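Local coordinates for probable transcriptional regulator (Pseudomonas aeruginosa, PDB 2NNN), which probably binds DNA as a transcription regulator of the MarR family, working as a dimer of winged-helix subunits, at residues A42-L47 with R103-A108; V72-D77 with I82-D87; G48-C53 with G59-M64. One frame throughout, in Å; residues are numbered along the deposited sequence.

How the interactions relate
All three contacts lie in the winged-helix part of the subunit. Interactions 1 and 3 share helix 38-50: 42-47 meets helix 100-121 through leucine and valine methyls, with L44 and L106 buried and V45 partly exposed, whereas 48-53, the last turn of that helix and the loop after it, makes a small, half-exposed apolar contact with the first helix of the helix-turn-helix. Interaction 2 joins the second helix to the wing and is mixed, with I82 buried and a partly exposed salt bridge. A43 and L47 of interaction 1 pack on V72 and I82 of interaction 2, respectively, and R46 reaches L61 O of interaction 3. Interactions 1 and 3 also touch the second subunit; interaction 2 does not.

Interaction 1: residues A42-L47 with R103-A108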
loop_
_atom_site.group_PDB
_atom_site.type_symbol
_atom_site.label_atom_id
_atom_site.label_comp_id
_atom_site.label_asym_id
_atom_site.label_seq_id
_atom_site.Cartn_x
_atom_site.Cartn_y
_atom_site.Cartn_z
ATOM N N ALA A 42 -12.577 -6.390 -3.033
ATOM C CA ALA A 42 -12.795 -6.486 -1.583
ATOM C C ALA A 42 -14.212 -6.063 -1.198
ATOM O O ALA A 42 -14.879 -6.761 -0.429
ATOM C CB ALA A 42 -11.772 -5.634 -0.826
ATOM N N ALA A 43 -14.650 -4.915 -1.715
ATOM C CA ALA A 43 -16.021 -4.434 -1.503
ATOM C C ALA A 43 -17.039 -5.393 -2.086
ATOM O O ALA A 43 -18.056 -5.630 -1.476
ATOM C CB ALA A 43 -16.213 -3.061 -2.095
ATOM N N LEU A 44 -16.757 -5.952 -3.260
ATOM C CA LEU A 44 -17.663 -6.934 -3.887
ATOM C C LEU A 44 -17.779 -8.189 -3.012
ATOM O O LEU A 44 -18.884 -8.645 -2.704
ATOM C CB LEU A 44 -17.147 -7.334 -5.276
ATOM C CG LEU A 44 -18.121 -8.064 -6.186
ATOM C CD1 LEU A 44 -18.987 -7.050 -6.956
ATOM C CD2 LEU A 44 -17.374 -8.979 -7.152
ATOM N N VAL A 45 -16.625 -8.742 -2.633
ATOM C CA VAL A 45 -16.571 -9.883 -1.729
ATOM C C VAL A 45 -17.353 -9.592 -0.443
ATOM O O VAL A 45 -18.228 -10.369 -0.080
ATOM C CB VAL A 45 -15.105 -10.322 -1.446
ATOM C CG1 VAL A 45 -15.042 -11.426 -0.401
ATOM C CG2 VAL A 45 -14.439 -10.782 -2.745
ATOM N N ARG A 46 -17.066 -8.463 0.206
ATOM C CA ARG A 46 -17.715 -8.117 1.468
ATOM C C ARG A 46 -19.242 -7.979 1.367
ATOM O O ARG A 46 -19.957 -8.499 2.222
ATOM C CB ARG A 46 -17.096 -6.861 2.091
ATOM C CG ARG A 46 -17.538 -6.588 3.529
ATOM C CD ARG A 46 -17.002 -7.641 4.482
ATOM N NE ARG A 46 -15.641 -7.332 4.919
ATOM C CZ ARG A 46 -14.830 -8.186 5.541
ATOM N NH1 ARG A 46 -15.210 -9.432 5.789
ATOM N NH2 ARG A 46 -13.622 -7.797 5.904
ATOM N N LEU A 47 -19.733 -7.296 0.329
ATOM C CA LEU A 47 -21.172 -7.235 0.047
ATOM C C LEU A 47 -21.818 -8.605 -0.175
ATOM O O LEU A 47 -23.031 -8.756 0.004
ATOM C CB LEU A 47 -21.447 -6.366 -1.174
ATOM C CG LEU A 47 -21.424 -4.847 -1.048
ATOM C CD1 LEU A 47 -21.591 -4.239 -2.423
ATOM C CD2 LEU A 47 -22.489 -4.315 -0.084
ATOM N N ARG A 103 -23.249 -10.655 -8.261
ATOM C CA ARG A 103 -23.106 -11.978 -7.646
ATOM C C ARG A 103 -22.411 -12.981 -8.596
ATOM O O ARG A 103 -21.591 -13.800 -8.173
ATOM C CB ARG A 103 -24.466 -12.516 -7.191
ATOM C CG ARG A 103 -24.462 -13.995 -6.779
ATOM C CD ARG A 103 -23.605 -14.240 -5.528
ATOM N NE ARG A 103 -24.138 -13.477 -4.394
ATOM C CZ ARG A 103 -23.652 -13.490 -3.152
ATOM N NH1 ARG A 103 -22.594 -14.239 -2.833
ATOM N NH2 ARG A 103 -24.249 -12.742 -2.225
ATOM N N ALA A 104 -22.759 -12.912 -9.879
ATOM C CA ALA A 104 -22.177 -13.796 -10.877
ATOM C C ALA A 104 -20.684 -13.468 -11.075
ATOM O O ALA A 104 -19.862 -14.368 -11.258
ATOM C CB ALA A 104 -22.955 -13.696 -12.189
ATOM N N GLU A 105 -20.366 -12.170 -11.000
ATOM C CA GLU A 105 -18.992 -11.643 -11.084
ATOM C C GLU A 105 -18.116 -12.192 -9.963
ATOM O O GLU A 105 -16.988 -12.618 -10.196
ATOM C CB GLU A 105 -19.037 -10.131 -10.956
ATOM C CG GLU A 105 -17.706 -9.436 -11.044
ATOM C CD GLU A 105 -17.381 -8.985 -12.451
ATOM O OE1 GLU A 105 -18.095 -9.370 -13.399
ATOM O OE2 GLU A 105 -16.403 -8.237 -12.608
ATOM N N LEU A 106 -18.652 -12.153 -8.744
ATOM C CA LEU A 106 -18.003 -12.716 -7.566
ATOM C C LEU A 106 -17.649 -14.186 -7.780
ATOM O O LEU A 106 -16.486 -14.559 -7.667
ATOM C CB LEU A 106 -18.897 -12.530 -6.325
ATOM C CG LEU A 106 -18.400 -12.967 -4.940
ATOM C CD1 LEU A 106 -17.006 -12.369 -4.643
ATOM C CD2 LEU A 106 -19.416 -12.583 -3.825
ATOM N N GLU A 107 -18.647 -15.011 -8.114
ATOM C CA GLU A 107 -18.427 -16.447 -8.377
ATOM C C GLU A 107 -17.436 -16.717 -9.515
ATOM O O GLU A 107 -16.636 -17.647 -9.438
ATOM C CB GLU A 107 -19.750 -17.177 -8.651
ATOM C CG GLU A 107 -20.869 -16.871 -7.637
ATOM C CD GLU A 107 -20.444 -17.027 -6.175
ATOM O OE1 GLU A 107 -19.806 -18.055 -5.818
ATOM O OE2 GLU A 107 -20.762 -16.116 -5.375
ATOM N N ALA A 108 -17.506 -15.905 -10.567
ATOM C CA ALA A 108 -16.638 -16.046 -11.741
ATOM C C ALA A 108 -15.208 -15.616 -11.412
ATOM O O ALA A 108 -14.273 -16.018 -12.094
ATOM C CB ALA A 108 -17.183 -15.247 -12.917
#
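Of the flat groups here, the carboxylate of E105 stands beyond the contact and it is the aliphatic CG that comes closest to L44 CD2 (3.9 Å), while the guanidinium of R103 has E107 OE2 in plane at its edge, a long ion pair of 3.7 Å from NH1. Neither lays a face on the other helix, and the joint itself is made by branched side chains. It is a helix-helix crossing of the winged-helix fold: helix 38-50 packs across the long helix 100-121, the short segments crossing at -109° with their axes 10.0 Å apart. L44 swings its CG anti to the backbone N (chi1 -165°), which sends CD2 onto the main chain of the facing helix, 3.8 Å from both L106 N and L106 CA. L106 answers from the other helix. Its side chain crosses that of V45 at about a right angle, and its CD2 approaches the L44 carbonyl. L98 of strand 93-98 also packs on L106, tying the wing to this joint. On helix 38-50, L9 of the second subunit covers A42 and V45, and R46 NH1 forms a salt bridge with D10 of that subunit, placing this crossing beside the dimer partner. The tightest apolar approach is methyl to methyl, V45 CG2 to L106 CD1 at 3.6 Å, with L106 CD1 also 3.9 Å from V45 CA.

Interaction 2: residues V72-D77 with I82-D87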
loop_
_atom_site.group_PDB
_atom_site.type_symbol
_atom_site.label_atom_id
_atom_site.label_comp_id
_atom_site.label_asym_id
_atom_site.label_seq_id
_atom_site.Cartn_x
_atom_site.Cartn_y
_atom_site.Cartn_z
ATOM N N VAL A 72 -15.509 3.523 -4.962
ATOM C CA VAL A 72 -15.456 2.112 -5.293
ATOM C C VAL A 72 -16.869 1.622 -5.634
ATOM O O VAL A 72 -17.067 0.965 -6.665
ATOM C CB VAL A 72 -14.827 1.271 -4.151
ATOM C CG1 VAL A 72 -15.284 -0.187 -4.223
ATOM C CG2 VAL A 72 -13.321 1.379 -4.186
ATOM N N VAL A 73 -17.845 1.952 -4.782
ATOM C CA VAL A 73 -19.232 1.523 -4.999
ATOM C C VAL A 73 -19.813 2.137 -6.280
ATOM O O VAL A 73 -20.544 1.474 -7.013
ATOM C CB VAL A 73 -20.138 1.807 -3.774
ATOM C CG1 VAL A 73 -21.616 1.621 -4.124
ATOM C CG2 VAL A 73 -19.775 0.897 -2.618
ATOM N N GLU A 74 -19.462 3.389 -6.558
ATOM C CA GLU A 74 -19.902 4.040 -7.793
ATOM C C GLU A 74 -19.313 3.397 -9.051
ATOM O O GLU A 74 -20.031 3.188 -10.025
ATOM C CB GLU A 74 -19.648 5.550 -7.749
ATOM C CG GLU A 74 -20.672 6.292 -6.890
ATOM C CD GLU A 74 -20.263 7.722 -6.531
ATOM O OE1 GLU A 74 -19.236 8.213 -7.061
ATOM O OE2 GLU A 74 -20.979 8.362 -5.713
ATOM N N ARG A 75 -18.023 3.059 -9.017
ATOM C CA ARG A 75 -17.385 2.332 -10.117
ATOM C C ARG A 75 -17.920 0.908 -10.268
ATOM O O ARG A 75 -18.046 0.404 -11.376
ATOM C CB ARG A 75 -15.865 2.334 -9.969
ATOM C CG ARG A 75 -15.241 3.712 -10.206
ATOM C CD ARG A 75 -13.753 3.739 -9.883
ATOM N NE ARG A 75 -13.483 3.411 -8.477
ATOM C CZ ARG A 75 -12.274 3.161 -7.979
ATOM N NH1 ARG A 75 -11.198 3.188 -8.764
ATOM N NH2 ARG A 75 -12.137 2.869 -6.695
ATOM N N LEU A 76 -18.242 0.271 -9.148
ATOM C CA LEU A 76 -18.927 -1.018 -9.139
ATOM C C LEU A 76 -20.355 -0.881 -9.706
ATOM O O LEU A 76 -20.909 -1.835 -10.259
ATOM C CB LEU A 76 -18.965 -1.549 -7.705
ATOM C CG LEU A 76 -18.369 -2.904 -7.294
ATOM C CD1 LEU A 76 -17.043 -3.202 -7.965
ATOM C CD2 LEU A 76 -18.222 -2.984 -5.776
ATOM N N ASP A 77 -20.936 0.315 -9.574
ATOM C CA ASP A 77 -22.288 0.596 -10.067
ATOM C C ASP A 77 -22.302 0.763 -11.579
ATOM O O ASP A 77 -23.089 0.126 -12.271
ATOM C CB ASP A 77 -22.868 1.841 -9.394
ATOM C CG ASP A 77 -24.368 1.995 -9.634
ATOM O OD1 ASP A 77 -25.010 1.019 -10.090
ATOM O OD2 ASP A 77 -24.907 3.095 -9.371
ATOM N N ILE A 82 -23.804 -3.576 -8.487
ATOM C CA ILE A 82 -24.477 -3.321 -7.210
ATOM C C ILE A 82 -25.908 -2.832 -7.400
ATOM O O ILE A 82 -26.270 -2.318 -8.474
ATOM C CB ILE A 82 -23.682 -2.334 -6.271
ATOM C CG1 ILE A 82 -23.428 -0.978 -6.937
ATOM C CG2 ILE A 82 -22.367 -2.941 -5.799
ATOM C CD1 ILE A 82 -24.319 0.125 -6.426
ATOM N N GLN A 83 -26.715 -3.020 -6.355
ATOM C CA GLN A 83 -28.041 -2.419 -6.265
ATOM C C GLN A 83 -28.195 -1.658 -4.939
ATOM O O GLN A 83 -27.687 -2.072 -3.882
ATOM C CB GLN A 83 -29.161 -3.458 -6.486
ATOM C CG GLN A 83 -29.302 -4.539 -5.405
ATOM C CD GLN A 83 -30.037 -5.821 -5.854
ATOM O OE1 GLN A 83 -30.201 -6.746 -5.050
ATOM N NE2 GLN A 83 -30.469 -5.884 -7.128
ATOM N N ARG A 84 -28.873 -0.519 -5.022
ATOM C CA ARG A 84 -29.179 0.279 -3.850
ATOM C C ARG A 84 -30.668 0.178 -3.526
ATOM O O ARG A 84 -31.507 -0.059 -4.406
ATOM C CB ARG A 84 -28.754 1.732 -4.059
ATOM C CG ARG A 84 -27.249 1.947 -4.260
ATOM C CD ARG A 84 -26.979 3.417 -4.483
ATOM N NE ARG A 84 -25.564 3.779 -4.576
ATOM C CZ ARG A 84 -24.882 3.846 -5.717
ATOM N NH1 ARG A 84 -25.469 3.536 -6.867
ATOM N NH2 ARG A 84 -23.605 4.209 -5.710
ATOM N N SER A 85 -30.987 0.336 -2.247
ATOM C CA SER A 85 -32.360 0.251 -1.778
ATOM C C SER A 85 -32.444 0.834 -0.376
ATOM O O SER A 85 -31.504 0.702 0.401
ATOM C CB SER A 85 -32.856 -1.204 -1.784
ATOM O OG SER A 85 -32.188 -1.977 -0.801
ATOM N N ALA A 86 -33.576 1.469 -0.076
ATOM C CA ALA A 86 -33.842 2.135 1.198
ATOM C C ALA A 86 -33.608 1.253 2.420
ATOM O O ALA A 86 -34.009 0.090 2.450
ATOM C CB ALA A 86 -35.287 2.678 1.215
ATOM N N ASP A 87 -32.950 1.820 3.425
ATOM C CA ASP A 87 -32.832 1.172 4.721
ATOM C C ASP A 87 -34.240 1.108 5.313
ATOM O O ASP A 87 -34.891 2.143 5.447
ATOM C CB ASP A 87 -31.872 1.964 5.617
ATOM C CG ASP A 87 -31.600 1.288 6.956
ATOM O OD1 ASP A 87 -32.315 0.346 7.346
ATOM O OD2 ASP A 87 -30.655 1.721 7.644
#
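I82 holds CG1 between its backbone N and carbonyl carbon (chi1 58°), which sets CG1 against D77 CA; the further turn at chi2 then brings CD1 to the D77 side chain, and R84, extended from CG to NE, lays its guanidinium over that same methyl. Strand 82-87 is the first strand of the wing in this winged-helix domain, and helix 66-78 is the second helix of the helix-turn-helix, the one that reads DNA in MarR relatives. I82 packs against the C-terminal part of the helix: CG1 rests 3.7 Å from D77 CA, CG2 lies 4.1 Å from L76 CB, and CD1 is 3.9 Å from V73 CG1. L47 of helix 38-50 packs on I82 as well, so this residue joins helix, wing and core. Two positions along the strand, R84 leaves the same side and reaches the partly exposed side of the contact. I82 CD1 covers one face of its guanidinium at a height of 3.6 Å, nearer the margin than the centre. V73 CG1 comes at it obliquely, and E74 CG lies at the edge, near NH2; the E74 carboxylate is not in contact, although its opposite charge may still be felt. Q55 of helix 55-61 also touches R84. The salt bridge to D77 is bent, with an N-H...O angle of 145°, and the carboxylate and guanidinium planes stand 69° apart. D77 OD2, 2.6 Å from R84 NH1, lies in the guanidinium plane, while the N-H arrives from above the carboxylate.

Interaction 3: residues G48-C53 with G59-M64; sequences GETGPC and GRLTAM
L61 points its CB toward 48-53 and sets one methyl, CD1, against two neighbouring side chains, 4.2 Å from T50 CG2 and 4.2 Å from C53 SG. This joins the end of helix 38-50 to helix 55-61, the first helix of the helix-turn-helix in the winged-helix domain. T50 turns OG1 back over its own backbone (chi1 53°), which leaves CG2 to face the leucine; OG1 lies within hydrogen-bonding reach of both R46 O, one helical turn earlier, and G51 O. G51 then breaks the helix with a positive phi of 78°, redirecting the chain so that C53 comes to lie beside T50, both meeting the same L61 methyl. Beyond P52 the chain joins the wing, C53 pairing by backbone hydrogen bonds with V96. The contact is slight and wholly apolar across the segments, but the backbone of L61 is also tied to helix 38-50, its carbonyl accepting from R46 NH2. In the turn of the motif, T62 O and A63 O accept hydrogen bonds from R18 and Q22 of the second subunit, respectively, and selenomethionine M64 packs on V72 and I69. That turn is closed on a single carbonyl: G59 O takes M64 N at 2.7 Å and T62 N at 3.2 Å, from opposite faces of its plane.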
loop_
_atom_site.group_PDB
_atom_site.type_symbol
_atom_site.label_atom_id
_atom_site.label_comp_id
_atom_site.label_asym_id
_atom_site.label_seq_id
_atom_site.Cartn_x
_atom_site.Cartn_y
_atom_site.Cartn_z
ATOM N N GLY A 48 -21.021 -9.591 -0.594
ATOM C CA GLY A 48 -21.493 -10.958 -0.721
ATOM C C GLY A 48 -21.641 -11.633 0.621
ATOM O O GLY A 48 -22.551 -12.423 0.812
ATOM N N GLU A 49 -20.739 -11.327 1.552
ATOM C CA GLU A 49 -20.830 -11.828 2.930
ATOM C C GLU A 49 -22.022 -11.238 3.684
ATOM O O GLU A 49 -22.765 -11.953 4.352
ATOM C CB GLU A 49 -19.557 -11.506 3.718
ATOM C CG GLU A 49 -18.314 -12.216 3.221
ATOM C CD GLU A 49 -17.067 -11.860 4.032
ATOM O OE1 GLU A 49 -17.209 -11.712 5.265
ATOM O OE2 GLU A 49 -15.953 -11.751 3.438
ATOM N N THR A 50 -22.197 -9.930 3.556
ATOM C CA THR A 50 -23.075 -9.163 4.433
ATOM C C THR A 50 -24.526 -9.116 3.983
ATOM O O THR A 50 -25.436 -9.091 4.810
ATOM C CB THR A 50 -22.591 -7.704 4.543
ATOM O OG1 THR A 50 -22.448 -7.164 3.227
ATOM C CG2 THR A 50 -21.258 -7.625 5.271
ATOM N N GLY A 51 -24.744 -9.097 2.676
ATOM C CA GLY A 51 -26.050 -8.745 2.146
ATOM C C GLY A 51 -26.143 -7.232 2.243
ATOM O O GLY A 51 -25.112 -6.563 2.413
ATOM N N PRO A 52 -27.369 -6.681 2.134
ATOM C CA PRO A 52 -27.578 -5.229 2.206
ATOM C C PRO A 52 -26.961 -4.577 3.461
ATOM O O PRO A 52 -27.132 -5.060 4.582
ATOM C CB PRO A 52 -29.109 -5.076 2.159
ATOM C CG PRO A 52 -29.661 -6.449 2.355
ATOM C CD PRO A 52 -28.631 -7.411 1.913
ATOM N N CYS A 53 -26.248 -3.478 3.235
ATOM C CA CYS A 53 -25.315 -2.904 4.190
ATOM C C CYS A 53 -25.207 -1.434 3.850
ATOM O O CYS A 53 -25.204 -1.079 2.675
ATOM C CB CYS A 53 -23.932 -3.561 4.015
ATOM S SG CYS A 53 -22.870 -3.559 5.487
ATOM N N GLY A 59 -17.591 0.408 4.124
ATOM C CA GLY A 59 -16.294 1.033 4.169
ATOM C C GLY A 59 -15.516 0.596 5.379
ATOM O O GLY A 59 -14.355 0.219 5.260
ATOM N N ARG A 60 -16.172 0.622 6.535
ATOM C CA ARG A 60 -15.544 0.288 7.813
ATOM C C ARG A 60 -15.245 -1.209 8.008
ATOM O O ARG A 60 -14.594 -1.586 8.985
ATOM C CB ARG A 60 -16.386 0.826 8.980
ATOM C CG ARG A 60 -16.510 2.356 9.004
ATOM C CD ARG A 60 -17.601 2.837 9.960
ATOM N NE ARG A 60 -17.047 3.054 11.295
ATOM C CZ ARG A 60 -17.185 2.203 12.306
ATOM N NH1 ARG A 60 -17.882 1.086 12.125
ATOM N NH2 ARG A 60 -16.645 2.468 13.497
ATOM N N LEU A 61 -15.730 -2.054 7.094
ATOM C CA LEU A 61 -15.462 -3.491 7.144
ATOM C C LEU A 61 -14.406 -3.878 6.124
ATOM O O LEU A 61 -13.947 -5.029 6.110
ATOM C CB LEU A 61 -16.730 -4.301 6.892
ATOM C CG LEU A 61 -17.829 -4.315 7.968
ATOM C CD1 LEU A 61 -19.216 -4.554 7.338
ATOM C CD2 LEU A 61 -17.525 -5.361 9.030
ATOM N N THR A 62 -14.026 -2.923 5.272
ATOM C CA THR A 62 -13.000 -3.156 4.238
ATOM C C THR A 62 -11.858 -2.132 4.304
ATOM O O THR A 62 -11.180 -1.912 3.304
ATOM C CB THR A 62 -13.588 -3.125 2.828
ATOM O OG1 THR A 62 -14.238 -1.867 2.622
ATOM C CG2 THR A 62 -14.589 -4.235 2.632
ATOM N N ALA A 63 -11.665 -1.538 5.490
ATOM C CA ALA A 63 -10.674 -0.490 5.770
ATOM C C ALA A 63 -10.706 0.663 4.761
ATOM O O ALA A 63 -9.676 1.110 4.267
ATOM C CB ALA A 63 -9.279 -1.088 5.897
HETATM N N MSE A 64 -11.901 1.147 4.472
HETATM C CA MSE A 64 -12.072 2.199 3.498
HETATM C C MSE A 64 -12.868 3.389 4.007
HETATM O O MSE A 64 -13.913 3.256 4.653
HETATM C CB MSE A 64 -12.695 1.669 2.200
HETATM C CG MSE A 64 -11.662 1.103 1.238
HETATM SE SE MSE A 64 -12.392 0.505 -0.457
HETATM C CE MSE A 64 -12.765 -1.376 -0.125
#